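PDB 2GOP: trilobed Protease from Pyrococcus furiosus, which probably hydrolyses peptides, the part described here being its seven-bladed beta-propeller domain, which has an open Velcro topology. Local coordinates for residues A15-P20 with V314-T319; R21-L26 with D308-V313; L279-S284 with I297-H302; A320-E325 with Y339-F344. One frame throughout, in Å; residues are numbered along the deposited sequence. Where two conformers were deposited one is given.

Contact 1: residues A15-P20 with V314-T319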
loop_
_atom_site.group_PDB
_atom_site.type_symbol
_atom_site.label_atom_id
_atom_site.label_comp_id
_atom_site.label_asym_id
_atom_site.label_seq_id
_atom_site.Cartn_x
_atom_site.Cartn_y
_atom_site.Cartn_z
ATOM N N ALA A 15 23.138 9.643 12.594
ATOM C CA ALA A 15 21.953 10.441 12.863
ATOM C C ALA A 15 20.989 10.204 11.715
ATOM O O ALA A 15 21.373 10.305 10.553
ATOM C CB ALA A 15 22.314 11.905 12.957
ATOM N N TYR A 16 19.743 9.874 12.042
ATOM C CA TYR A 16 18.734 9.568 11.035
ATOM C C TYR A 16 17.649 10.638 11.043
ATOM O O TYR A 16 16.903 10.767 12.013
ATOM C CB TYR A 16 18.138 8.183 11.289
ATOM C CG TYR A 16 19.149 7.068 11.172
ATOM C CD1 TYR A 16 19.512 6.557 9.927
ATOM C CD2 TYR A 16 19.760 6.532 12.302
ATOM C CE1 TYR A 16 20.457 5.534 9.813
ATOM C CE2 TYR A 16 20.707 5.518 12.200
ATOM C CZ TYR A 16 21.053 5.022 10.954
ATOM O OH TYR A 16 21.982 4.003 10.852
ATOM N N LEU A 17 17.568 11.389 9.945
ATOM C CA LEU A 17 16.659 12.524 9.826
ATOM C C LEU A 17 15.360 12.123 9.132
ATOM O O LEU A 17 15.380 11.393 8.146
ATOM C CB LEU A 17 17.309 13.657 9.030
ATOM C CG LEU A 17 18.173 14.654 9.813
ATOM C CD1 LEU A 17 19.293 13.981 10.567
ATOM C CD2 LEU A 17 18.711 15.686 8.866
ATOM N N SER A 18 14.239 12.637 9.625
ATOM C CA SER A 18 12.952 12.358 8.999
ATOM C C SER A 18 12.000 13.526 9.164
ATOM O O SER A 18 12.204 14.397 10.003
ATOM C CB SER A 18 12.323 11.080 9.574
ATOM O OG SER A 18 12.175 11.148 10.983
ATOM N N ASP A 19 10.977 13.537 8.316
ATOM C CA ASP A 19 9.840 14.436 8.446
ATOM C C ASP A 19 10.208 15.927 8.467
ATOM O O ASP A 19 9.940 16.637 9.463
ATOM C CB ASP A 19 9.035 14.065 9.690
ATOM C CG ASP A 19 7.592 14.533 9.619
ATOM O OD1 ASP A 19 7.202 15.138 8.590
ATOM O OD2 ASP A 19 6.851 14.292 10.599
ATOM N N PRO A 20 10.757 16.428 7.348
ATOM C CA PRO A 20 11.138 17.851 7.258
ATOM C C PRO A 20 9.914 18.748 7.160
ATOM O O PRO A 20 8.949 18.418 6.477
ATOM C CB PRO A 20 11.936 17.923 5.960
ATOM C CG PRO A 20 11.386 16.819 5.126
ATOM C CD PRO A 20 11.014 15.714 6.088
ATOM N N VAL A 314 11.947 23.029 1.664
ATOM C CA VAL A 314 12.859 22.243 2.498
ATOM C C VAL A 314 12.687 20.771 2.165
ATOM O O VAL A 314 11.576 20.308 1.910
ATOM C CB VAL A 314 12.608 22.459 4.021
ATOM C CG1 VAL A 314 11.371 21.696 4.503
ATOM C CG2 VAL A 314 13.829 22.045 4.833
ATOM N N TYR A 315 13.784 20.034 2.158
ATOM C CA TYR A 315 13.699 18.611 1.866
ATOM C C TYR A 315 14.864 17.854 2.460
ATOM O O TYR A 315 15.926 18.436 2.747
ATOM C CB TYR A 315 13.612 18.371 0.351
ATOM C CG TYR A 315 14.668 19.095 -0.478
ATOM C CD1 TYR A 315 15.935 18.550 -0.681
ATOM C CD2 TYR A 315 14.382 20.310 -1.082
ATOM C CE1 TYR A 315 16.889 19.211 -1.458
ATOM C CE2 TYR A 315 15.323 20.975 -1.863
ATOM C CZ TYR A 315 16.571 20.426 -2.039
ATOM O OH TYR A 315 17.485 21.111 -2.801
ATOM N N LEU A 316 14.627 16.563 2.682
ATOM C CA LEU A 316 15.687 15.610 2.962
ATOM C C LEU A 316 16.176 14.992 1.643
ATOM O O LEU A 316 15.364 14.530 0.828
ATOM C CB LEU A 316 15.189 14.515 3.914
ATOM C CG LEU A 316 14.865 14.935 5.352
ATOM C CD1 LEU A 316 14.304 13.748 6.148
ATOM C CD2 LEU A 316 16.113 15.492 6.046
ATOM N N LYS A 317 17.492 14.978 1.449
ATOM C CA LYS A 317 18.113 14.387 0.267
ATOM C C LYS A 317 19.170 13.340 0.644
ATOM O O LYS A 317 20.130 13.646 1.354
ATOM C CB LYS A 317 18.770 15.475 -0.589
ATOM C CG LYS A 317 19.576 14.932 -1.767
ATOM C CD LYS A 317 19.942 16.015 -2.768
ATOM C CE LYS A 317 20.883 17.038 -2.191
ATOM N NZ LYS A 317 21.567 17.841 -3.261
ATOM N N GLU A 318 18.992 12.124 0.128
ATOM C CA GLU A 318 19.915 11.023 0.337
ATOM C C GLU A 318 20.617 10.654 -0.969
ATOM O O GLU A 318 20.050 10.800 -2.050
ATOM C CB GLU A 318 19.153 9.817 0.875
ATOM C CG GLU A 318 20.028 8.671 1.322
ATOM C CD GLU A 318 19.391 7.870 2.418
ATOM O OE1 GLU A 318 19.234 8.421 3.528
ATOM O OE2 GLU A 318 19.052 6.693 2.176
ATOM N N THR A 319 21.857 10.184 -0.861
ATOM C CA THR A 319 22.624 9.696 -2.009
ATOM C C THR A 319 23.234 8.318 -1.713
ATOM O O THR A 319 23.135 7.796 -0.596
ATOM C CB THR A 319 23.777 10.658 -2.378
ATOM O OG1 THR A 319 24.767 10.637 -1.348
ATOM C CG2 THR A 319 23.274 12.076 -2.567
#

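Contact 2: residues R21-L26 with D308-V313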
loop_
_atom_site.group_PDB
_atom_site.type_symbol
_atom_site.label_atom_id
_atom_site.label_comp_id
_atom_site.label_asym_id
_atom_site.label_seq_id
_atom_site.Cartn_x
_atom_site.Cartn_y
_atom_site.Cartn_z
ATOM N N ARG A 21 9.970 19.875 7.854
ATOM C CA ARG A 21 8.873 20.809 7.920
ATOM C C ARG A 21 9.396 22.227 7.858
ATOM O O ARG A 21 10.506 22.514 8.322
ATOM C CB ARG A 21 8.120 20.630 9.240
ATOM C CG ARG A 21 7.466 19.269 9.387
ATOM C CD ARG A 21 6.175 19.229 8.642
ATOM N NE ARG A 21 5.810 17.870 8.281
ATOM C CZ ARG A 21 4.626 17.521 7.791
ATOM N NH1 ARG A 21 3.677 18.432 7.589
ATOM N NH2 ARG A 21 4.393 16.243 7.512
ATOM N N THR A 22 8.580 23.119 7.316
ATOM C CA THR A 22 8.923 24.533 7.305
ATOM C C THR A 22 7.692 25.450 7.384
ATOM O O THR A 22 6.652 25.172 6.789
ATOM C CB THR A 22 9.762 24.884 6.056
ATOM O OG1 THR A 22 10.273 26.220 6.181
ATOM C CG2 THR A 22 8.922 24.752 4.780
ATOM N N LYS A 23 7.829 26.523 8.158
ATOM C CA LYS A 23 6.883 27.637 8.167
ATOM C C LYS A 23 7.694 28.893 8.370
ATOM O O LYS A 23 8.542 28.940 9.258
ATOM C CB LYS A 23 5.873 27.522 9.308
ATOM C CG LYS A 23 4.906 26.361 9.196
ATOM C CD LYS A 23 3.978 26.489 8.003
ATOM C CE LYS A 23 2.958 25.360 7.999
ATOM N NZ LYS A 23 2.019 25.421 6.848
ATOM N N GLY A 24 7.449 29.905 7.547
ATOM C CA GLY A 24 8.162 31.161 7.660
ATOM C C GLY A 24 9.659 30.969 7.543
ATOM O O GLY A 24 10.142 30.440 6.550
ATOM N N GLU A 25 10.391 31.405 8.564
ATOM C CA GLU A 25 11.848 31.283 8.584
ATOM C C GLU A 25 12.297 30.146 9.505
ATOM O O GLU A 25 13.481 30.032 9.837
ATOM C CB GLU A 25 12.484 32.614 9.007
ATOM C CG GLU A 25 12.323 33.735 7.969
ATOM C CD GLU A 25 13.497 33.838 7.001
ATOM O OE1 GLU A 25 14.037 32.791 6.573
ATOM O OE2 GLU A 25 13.876 34.976 6.660
ATOM N N LEU A 26 11.349 29.302 9.899
ATOM C CA LEU A 26 11.644 28.117 10.704
ATOM C C LEU A 26 11.623 26.849 9.863
ATOM O O LEU A 26 10.774 26.681 8.981
ATOM C CB LEU A 26 10.632 27.967 11.844
ATOM C CG LEU A 26 10.699 29.018 12.958
ATOM C CD1 LEU A 26 9.657 28.721 14.024
ATOM C CD2 LEU A 26 12.095 29.091 13.574
ATOM N N ASP A 308 8.866 19.862 2.350
ATOM C CA ASP A 308 7.780 20.753 2.720
ATOM C C ASP A 308 8.038 22.090 2.072
ATOM O O ASP A 308 9.156 22.368 1.652
ATOM C CB ASP A 308 7.718 20.899 4.240
ATOM C CG ASP A 308 6.404 21.443 4.730
ATOM O OD1 ASP A 308 5.403 21.415 3.979
ATOM O OD2 ASP A 308 6.379 21.892 5.892
ATOM N N VAL A 309 7.006 22.919 1.993
ATOM C CA VAL A 309 7.123 24.236 1.368
ATOM C C VAL A 309 6.230 25.267 2.068
ATOM O O VAL A 309 5.072 24.998 2.382
ATOM C CB VAL A 309 6.791 24.169 -0.148
ATOM C CG1 VAL A 309 5.456 23.448 -0.388
ATOM C CG2 VAL A 309 6.765 25.557 -0.760
ATOM N N ASP A 310 6.797 26.438 2.342
ATOM C CA ASP A 310 6.009 27.591 2.769
ATOM C C ASP A 310 6.598 28.814 2.060
ATOM O O ASP A 310 6.317 29.013 0.877
ATOM C CB ASP A 310 5.974 27.703 4.304
ATOM C CG ASP A 310 5.064 28.829 4.803
ATOM O OD1 ASP A 310 3.931 28.973 4.301
ATOM O OD2 ASP A 310 5.489 29.570 5.713
ATOM N N GLU A 311 7.433 29.603 2.734
ATOM C CA GLU A 311 8.134 30.706 2.067
ATOM C C GLU A 311 9.329 30.169 1.294
ATOM O O GLU A 311 9.735 30.737 0.274
ATOM C CB GLU A 311 8.611 31.748 3.084
ATOM C CG GLU A 311 7.480 32.556 3.699
ATOM C CD GLU A 311 7.953 33.480 4.803
ATOM O OE1 GLU A 311 7.103 34.205 5.368
ATOM O OE2 GLU A 311 9.169 33.475 5.114
ATOM N N ILE A 312 9.860 29.058 1.801
ATOM C CA ILE A 312 11.037 28.390 1.278
ATOM C C ILE A 312 10.691 26.913 1.060
ATOM O O ILE A 312 9.739 26.413 1.642
ATOM C CB ILE A 312 12.203 28.540 2.302
ATOM C CG1 ILE A 312 13.513 28.856 1.590
ATOM C CG2 ILE A 312 12.309 27.334 3.249
ATOM C CD1 ILE A 312 13.650 30.344 1.283
ATOM N N VAL A 313 11.443 26.218 0.213
ATOM C CA VAL A 313 11.294 24.764 0.094
ATOM C C VAL A 313 12.349 24.083 0.953
ATOM O O VAL A 313 13.490 24.518 0.971
ATOM C CB VAL A 313 11.433 24.257 -1.359
ATOM C CG1 VAL A 313 11.248 22.729 -1.395
ATOM C CG2 VAL A 313 10.429 24.951 -2.269
HETATM O O HOH W 1 9.354 28.667 4.767
HETATM O O HOH W 2 4.427 24.542 5.307
#

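Contact 3: residues L279-S284 with I297-H302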
loop_
_atom_site.group_PDB
_atom_site.type_symbol
_atom_site.label_atom_id
_atom_site.label_comp_id
_atom_site.label_asym_id
_atom_site.label_seq_id
_atom_site.Cartn_x
_atom_site.Cartn_y
_atom_site.Cartn_z
ATOM N N LEU A 279 8.938 12.686 -8.136
ATOM C CA LEU A 279 8.785 11.655 -9.162
ATOM C C LEU A 279 9.864 10.601 -8.976
ATOM O O LEU A 279 10.996 10.935 -8.626
ATOM C CB LEU A 279 8.928 12.261 -10.558
ATOM C CG LEU A 279 7.741 12.261 -11.518
ATOM C CD1 LEU A 279 6.412 12.573 -10.864
ATOM C CD2 LEU A 279 8.057 13.247 -12.640
ATOM N N PHE A 280 9.495 9.338 -9.198
ATOM C CA PHE A 280 10.432 8.216 -9.234
ATOM C C PHE A 280 10.873 8.015 -10.692
ATOM O O PHE A 280 10.058 7.643 -11.541
ATOM C CB PHE A 280 9.778 6.937 -8.717
ATOM C CG PHE A 280 9.582 6.905 -7.222
ATOM C CD1 PHE A 280 8.698 7.776 -6.603
ATOM C CD2 PHE A 280 10.264 5.987 -6.443
ATOM C CE1 PHE A 280 8.510 7.741 -5.232
ATOM C CE2 PHE A 280 10.083 5.943 -5.071
ATOM C CZ PHE A 280 9.203 6.822 -4.462
ATOM N N GLU A 281 12.159 8.260 -10.957
ATOM C CA GLU A 281 12.719 8.269 -12.305
ATOM C C GLU A 281 14.068 7.566 -12.322
ATOM O O GLU A 281 15.039 8.097 -11.781
ATOM C CB GLU A 281 12.984 9.706 -12.757
ATOM C CG GLU A 281 11.782 10.572 -12.923
ATOM C CD GLU A 281 12.164 11.993 -13.293
ATOM O OE1 GLU A 281 12.839 12.671 -12.484
ATOM O OE2 GLU A 281 11.780 12.434 -14.389
ATOM N N GLU A 282 14.133 6.382 -12.922
ATOM C CA GLU A 282 15.416 5.743 -13.243
ATOM C C GLU A 282 16.367 5.595 -12.048
ATOM O O GLU A 282 17.568 5.874 -12.150
ATOM C CB GLU A 282 16.106 6.531 -14.358
ATOM C CG GLU A 282 15.316 6.580 -15.663
ATOM C CD GLU A 282 15.622 5.403 -16.570
ATOM O OE1 GLU A 282 15.353 4.246 -16.166
ATOM O OE2 GLU A 282 16.136 5.635 -17.691
ATOM N N GLY A 283 15.828 5.148 -10.917
ATOM C CA GLY A 283 16.637 4.905 -9.735
ATOM C C GLY A 283 16.750 6.101 -8.817
ATOM O O GLY A 283 17.253 5.977 -7.706
ATOM N N SER A 284 16.272 7.258 -9.271
ATOM C CA SER A 284 16.287 8.476 -8.460
ATOM C C SER A 284 14.872 8.892 -8.079
ATOM O O SER A 284 13.887 8.427 -8.664
ATOM C CB SER A 284 16.977 9.612 -9.218
ATOM O OG SER A 284 18.362 9.350 -9.353
ATOM N N ILE A 297 13.280 21.232 -9.077
ATOM C CA ILE A 297 13.805 21.887 -7.883
ATOM C C ILE A 297 15.122 21.222 -7.458
ATOM O O ILE A 297 16.143 21.884 -7.278
ATOM C CB ILE A 297 12.796 21.821 -6.725
ATOM C CG1 ILE A 297 11.629 22.791 -6.985
ATOM C CG2 ILE A 297 13.489 22.146 -5.398
ATOM C CD1 ILE A 297 10.492 22.699 -5.965
ATOM N N ALA A 298 15.078 19.907 -7.295
ATOM C CA ALA A 298 16.234 19.121 -6.894
ATOM C C ALA A 298 16.223 17.845 -7.722
ATOM O O ALA A 298 15.556 16.873 -7.375
ATOM C CB ALA A 298 16.174 18.812 -5.381
ATOM N N LYS A 299 16.940 17.877 -8.846
ATOM C CA LYS A 299 16.997 16.764 -9.781
ATOM C C LYS A 299 18.445 16.285 -9.889
ATOM O O LYS A 299 19.347 17.086 -10.095
ATOM C CB LYS A 299 16.467 17.203 -11.154
ATOM C CG LYS A 299 16.406 16.093 -12.191
ATOM C CD LYS A 299 15.780 16.555 -13.491
ATOM C CE LYS A 299 15.719 15.415 -14.503
ATOM N NZ LYS A 299 14.711 15.654 -15.579
ATOM N N GLY A 300 18.660 14.981 -9.731
ATOM C CA GLY A 300 20.004 14.400 -9.854
ATOM C C GLY A 300 20.025 12.933 -9.483
ATOM O O GLY A 300 18.977 12.311 -9.373
ATOM N N ARG A 301 21.218 12.372 -9.298
ATOM C CA ARG A 301 21.345 10.978 -8.864
ATOM C C ARG A 301 21.260 10.927 -7.339
ATOM O O ARG A 301 22.260 10.859 -6.635
ATOM C CB ARG A 301 22.619 10.325 -9.419
ATOM C CG ARG A 301 22.538 10.116 -10.937
ATOM C CD ARG A 301 23.579 9.136 -11.461
ATOM N NE ARG A 301 23.462 8.916 -12.909
ATOM C CZ ARG A 301 22.535 8.156 -13.499
ATOM N NH1 ARG A 301 21.615 7.518 -12.782
ATOM N NH2 ARG A 301 22.529 8.026 -14.825
ATOM N N HIS A 302 20.030 10.988 -6.847
ATOM C CA HIS A 302 19.761 11.058 -5.411
ATOM C C HIS A 302 18.327 10.634 -5.170
ATOM O O HIS A 302 17.587 10.377 -6.124
ATOM C CB HIS A 302 19.981 12.478 -4.882
ATOM C CG HIS A 302 19.143 13.529 -5.555
ATOM N ND1 HIS A 302 19.632 14.783 -5.854
ATOM C CD2 HIS A 302 17.857 13.522 -5.977
ATOM C CE1 HIS A 302 18.684 15.503 -6.425
ATOM N NE2 HIS A 302 17.597 14.759 -6.513
#

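Contact 4: residues A320-E325 with Y339-F344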
loop_
_atom_site.group_PDB
_atom_site.type_symbol
_atom_site.label_atom_id
_atom_site.label_comp_id
_atom_site.label_asym_id
_atom_site.label_seq_id
_atom_site.Cartn_x
_atom_site.Cartn_y
_atom_site.Cartn_z
ATOM N N ALA A 320 23.884 7.738 -2.714
ATOM C CA ALA A 320 24.601 6.473 -2.540
ATOM C C ALA A 320 25.659 6.539 -1.423
ATOM O O ALA A 320 25.885 5.555 -0.716
ATOM C CB ALA A 320 25.247 6.046 -3.865
ATOM N N THR A 321 26.301 7.695 -1.262
ATOM C CA THR A 321 27.424 7.827 -0.324
ATOM C C THR A 321 27.103 8.625 0.939
ATOM O O THR A 321 27.930 8.685 1.854
ATOM C CB THR A 321 28.628 8.495 -1.005
ATOM O OG1 THR A 321 28.209 9.726 -1.608
ATOM C CG2 THR A 321 29.209 7.579 -2.073
ATOM N N ARG A 322 25.923 9.238 0.989
ATOM C CA ARG A 322 25.552 10.090 2.105
ATOM C C ARG A 322 24.132 9.808 2.564
ATOM O O ARG A 322 23.197 9.886 1.774
ATOM C CB ARG A 322 25.657 11.557 1.696
ATOM C CG ARG A 322 27.062 12.066 1.529
ATOM C CD ARG A 322 27.714 12.295 2.881
ATOM N NE ARG A 322 29.061 12.839 2.741
ATOM C CZ ARG A 322 30.142 12.124 2.439
ATOM N NH1 ARG A 322 30.063 10.807 2.254
ATOM N NH2 ARG A 322 31.317 12.738 2.331
ATOM N N LEU A 323 23.973 9.493 3.845
ATOM C CA LEU A 323 22.653 9.448 4.449
ATOM C C LEU A 323 21.971 10.796 4.265
ATOM O O LEU A 323 22.625 11.825 4.114
ATOM C CB LEU A 323 22.735 9.116 5.945
ATOM C CG LEU A 323 22.822 7.644 6.342
ATOM C CD1 LEU A 323 23.046 7.528 7.843
ATOM C CD2 LEU A 323 21.556 6.906 5.912
ATOM N N ARG A 324 20.650 10.779 4.268
ATOM C CA ARG A 324 19.871 12.001 4.130
ATOM C C ARG A 324 20.295 13.103 5.108
ATOM O O ARG A 324 20.560 12.844 6.285
ATOM C CB ARG A 324 18.375 11.713 4.273
ATOM C CG ARG A 324 17.982 11.029 5.570
ATOM C CD ARG A 324 16.732 10.187 5.405
ATOM N NE ARG A 324 16.463 9.381 6.597
ATOM C CZ ARG A 324 16.952 8.166 6.836
ATOM N NH1 ARG A 324 17.761 7.561 5.980
ATOM N NH2 ARG A 324 16.618 7.544 7.954
ATOM N N GLU A 325 20.375 14.320 4.576
ATOM C CA GLU A 325 20.567 15.546 5.351
ATOM C C GLU A 325 19.505 16.560 4.897
ATOM O O GLU A 325 18.843 16.359 3.878
ATOM C CB GLU A 325 21.960 16.123 5.111
ATOM C CG GLU A 325 23.132 15.232 5.559
ATOM C CD GLU A 325 23.360 15.215 7.068
ATOM O OE1 GLU A 325 22.763 16.039 7.797
ATOM O OE2 GLU A 325 24.154 14.365 7.527
ATOM N N TYR A 339 25.136 16.291 9.991
ATOM C CA TYR A 339 25.285 15.481 11.201
ATOM C C TYR A 339 26.276 14.351 10.992
ATOM O O TYR A 339 27.163 14.121 11.817
ATOM C CB TYR A 339 23.927 14.911 11.625
ATOM C CG TYR A 339 23.022 15.925 12.288
ATOM C CD1 TYR A 339 23.256 16.337 13.602
ATOM C CD2 TYR A 339 21.932 16.467 11.615
ATOM C CE1 TYR A 339 22.428 17.266 14.226
ATOM C CE2 TYR A 339 21.106 17.397 12.225
ATOM C CZ TYR A 339 21.356 17.794 13.533
ATOM O OH TYR A 339 20.534 18.710 14.144
ATOM N N ASN A 340 26.144 13.663 9.870
ATOM C CA ASN A 340 26.925 12.455 9.628
ATOM C C ASN A 340 28.298 12.665 9.011
ATOM O O ASN A 340 29.121 11.748 9.017
ATOM C CB ASN A 340 26.092 11.487 8.799
ATOM C CG ASN A 340 24.921 10.980 9.572
ATOM O OD1 ASN A 340 25.097 10.310 10.587
ATOM N ND2 ASN A 340 23.716 11.336 9.143
ATOM N N ASP A 341 28.552 13.863 8.490
ATOM C CA ASP A 341 29.886 14.212 7.980
ATOM C C ASP A 341 30.264 15.631 8.422
ATOM O O ASP A 341 30.462 16.526 7.599
ATOM C CB ASP A 341 29.915 14.061 6.458
ATOM C CG ASP A 341 29.462 12.681 6.006
ATOM O OD1 ASP A 341 28.232 12.466 5.917
ATOM O OD2 ASP A 341 30.327 11.813 5.750
ATOM N N PRO A 342 30.374 15.832 9.742
ATOM C CA PRO A 342 30.420 17.173 10.320
ATOM C C PRO A 342 31.728 17.923 10.058
ATOM O O PRO A 342 31.755 19.149 10.148
ATOM C CB PRO A 342 30.237 16.904 11.815
ATOM C CG PRO A 342 30.832 15.550 12.012
ATOM C CD PRO A 342 30.504 14.784 10.771
ATOM N N ILE A 343 32.791 17.192 9.737
ATOM C CA ILE A 343 34.073 17.793 9.372
ATOM C C ILE A 343 34.136 17.981 7.856
ATOM O O ILE A 343 34.436 19.068 7.363
ATOM C CB ILE A 343 35.252 16.903 9.828
ATOM C CG1 ILE A 343 35.168 16.650 11.337
ATOM C CG2 ILE A 343 36.582 17.545 9.456
ATOM C CD1 ILE A 343 36.320 15.847 11.913
ATOM N N PHE A 344 33.828 16.910 7.127
ATOM C CA PHE A 344 33.954 16.877 5.666
ATOM C C PHE A 344 33.001 17.848 4.951
ATOM O O PHE A 344 33.388 18.481 3.965
ATOM C CB PHE A 344 33.708 15.441 5.171
ATOM C CG PHE A 344 34.153 15.190 3.755
ATOM C CD1 PHE A 344 33.354 15.562 2.683
ATOM C CD2 PHE A 344 35.359 14.549 3.497
ATOM C CE1 PHE A 344 33.765 15.324 1.378
ATOM C CE2 PHE A 344 35.774 14.304 2.197
ATOM C CZ PHE A 344 34.982 14.692 1.135
HETATM O O HOH W 3 26.399 9.734 5.880
#

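Contact 1: residues A15-P20 with V314-T319
Leu316 carries most of the apolar packing here: from strand 314-318 its forked end reaches in between Leu17 and Pro20 of strand 16-20. The two methyls divide the work. CD2 meets Leu17 CB at 3.7 Å, and CD1 lies 3.8 Å from Pro20 CD. With chi2 at 177°, CD1 continues the zigzag away from CA, which makes it the methyl that reaches the opposing backbone. Beyond the leucine, Pro20 CB rests on Val314 CG1 at 4.1 Å. Branched aliphatic chains suit this buried place, and the compact proline ring offers a fixed apolar surface to both Val314 and Leu316. Leu326 of strand 325-329 touches Pro20 and Val314 as well.

A second set of contacts runs from side chain to main chain. Leu316 CD1 lies 3.3 Å from Leu17 O and 3.4 Å from Ser18 CA. Leu17 O can accept the methyl as a neighbour, since it also takes a hydrogen bond from Arg324 NE.

Polar pairing is absent between the two segments. Asp19 starts out away from strand 314-318, and its carboxylate forms salt bridges with Arg65 and Arg21. Although the strand axes run roughly antiparallel, at 151°, they come no nearer than 6.9 Å, and no hydrogen bond joins them. The strand-to-strand backbone bonds stay within each sheet, 16-20 with strand 26-35 and 314-318 with strands 303-309 and 325-329. Here, then, first and last blades meet by side-chain packing and not by a shared strand pairing, as expected of a beta-propeller with open Velcro topology.

Contact 2: residues R21-L26 with D308-V313
At the open Velcro seam of the propeller, Thr22 and Gly24 of the first blade meet Asp308 and Asp310 of the last, near the ends of the two blades' first strands. Side chains do the bridging. Both aspartates have CG opposite the backbone N (chi1 -162° and -175°), which carries their carboxylates across to main-chain N-H groups. Thr22 N donates to Asp308 OD2 at 2.9 Å, meeting the oxygen on its anti side and somewhat out of the carboxylate plane. Two residues on, Gly24 N gives a nearly straight bond of 2.7 Å to the anti lone pair of Asp310 OD2. Aspartate suits both places, being long enough to cross the seam and put an acceptor at an N-H that faces it. Asp308 OD1 faces another way, to a salt bridge with Lys269, so an alanine here would probably deprive Thr22 N of its acceptor and leave Lys269 without its charged mate.

Gly24 sits in a type II' turn from Lys23 to Leu26, where its positive phi (58°) favours glycine; the turn links strand 16-23 to strand 26-35. A water ties the turn to the last blade, donating to Thr22 OG1 and, at 2.6 Å, to Gly24 O, while accepting from Glu311 N. Lys23 folds back over Asp310 and gives NZ to a second water. The methyl of Thr22 is used too: CG2 lies 3.6 Å from Ile312 O. Thr22 OG1 donates to Leu26 O at 2.9 Å, and Lys23 N reaches that same oxygen from the opposite face of the carbonyl plane.

Contact 3: residues L279-S284 with I297-H302
Ser284 points its side chain into the bend formed by Gly300, Arg301 and His302. Its OG stands beside the backbone N and opposite the carbonyl carbon (chi1 -69°), which brings OG to 3.0 Å from Gly300 O; this is a probable hydrogen bond, though the single proton has another acceptor within reach. Ser284 CB lies 3.2 Å from His302 O. A small hydroxyl residue suits a place lined by main-chain oxygens.

The His302 ring is turned so that Gly300 O lies over one face, offset toward the rim, while NE2 points in the ring plane to Ala298 O at 3.1 Å. It meets that carbonyl from above its plane, not on a lone pair. A CB on Gly300 would be crowded by His302 CE1, one reason for glycine there.

The contact sets a hairpin of the sixth blade against the passage to the seventh. Glu281 to Ser284 form the type I' turn of the hairpin joining strands 274-281 and 284-290, with Gly283 in a conformation that calls for glycine. Segment 297-302 leaves the sixth blade through a classic beta bulge, in which Ile297 and Ala298 both face Leu287, and then bends at Arg301 in an inverse gamma turn.

Toward solvent the long side chains approach only loosely. Lys299 is extended throughout, and its NZ stops 4.5 Å from Glu281 OE2, beyond a salt bridge; Glu281 OE1 is held by Tyr288 and Asn286. The Arg301 guanidinium presents an edge to Glu282 O, with NH1 4.4 Å from that oxygen.

Contact 4: residues A320-E325 with Y339-F344
Glu325 grips the loop at Tyr339 and Asn340, and this is the close-knit half of the contact. Bent at chi2 (-76°), its chain brings one carboxylate oxygen to each of two successive N-H groups: Tyr339 N donates to OE1 at 3.2 Å, and Asn340 N gives a straight bond, also 3.2 Å, to the syn lone pair of OE2. Asn340 ND2 adds a weak bond to OE2, while Asn340 OD1 takes a hydrogen bond from Ala15 N; Thr337 also bonds to Glu325 OE1. Glutamate fits because its two oxygens match the spacing of these amides.

On the solvent side the contact is made by stacked charges, with fewer directed bonds. The Asp341 carboxylate lies almost flat over the Arg322 guanidinium, OD2 3.3 Å above its centre, so the salt bridge is one of charge with no N-H aimed at the acid. NH2 stands over a face of Phe344, 3.5 Å from CD1, while NH1 bonds to Thr321 O. A leucine in place of Arg322 would probably leave Asp341 without its counter-charge and the Phe344 ring freer to turn. The buried carboxylate of Glu325 is thus satisfied largely by neutral N-H donors, whereas Asp341, nearer solvent, is met by an opposite charge and by a water that also accepts from Leu323 N.

How the contacts relate
Contact 1 is the buried one; contacts 2 and 3 are partly buried, and contact 4 lies at the surface. Contacts 1 and 2 share strand 16-23 and follow the seam between first and last blades, changing along it from aliphatic packing to aspartates and water. They touch directly, with a probable hydrogen bond between Val314 O and Asp308 N. Contacts 3 and 4 instead join loops and turns close in sequence, through main-chain acceptors and N-H donors respectively. Contact 4 also meets contact 1, where Arg324 and Asn340 bond to Leu17 and Ala15, so the C-terminal loops add polar links beside the aliphatic part of the seam. His302 of contact 3 packs on Lys317 and Glu318.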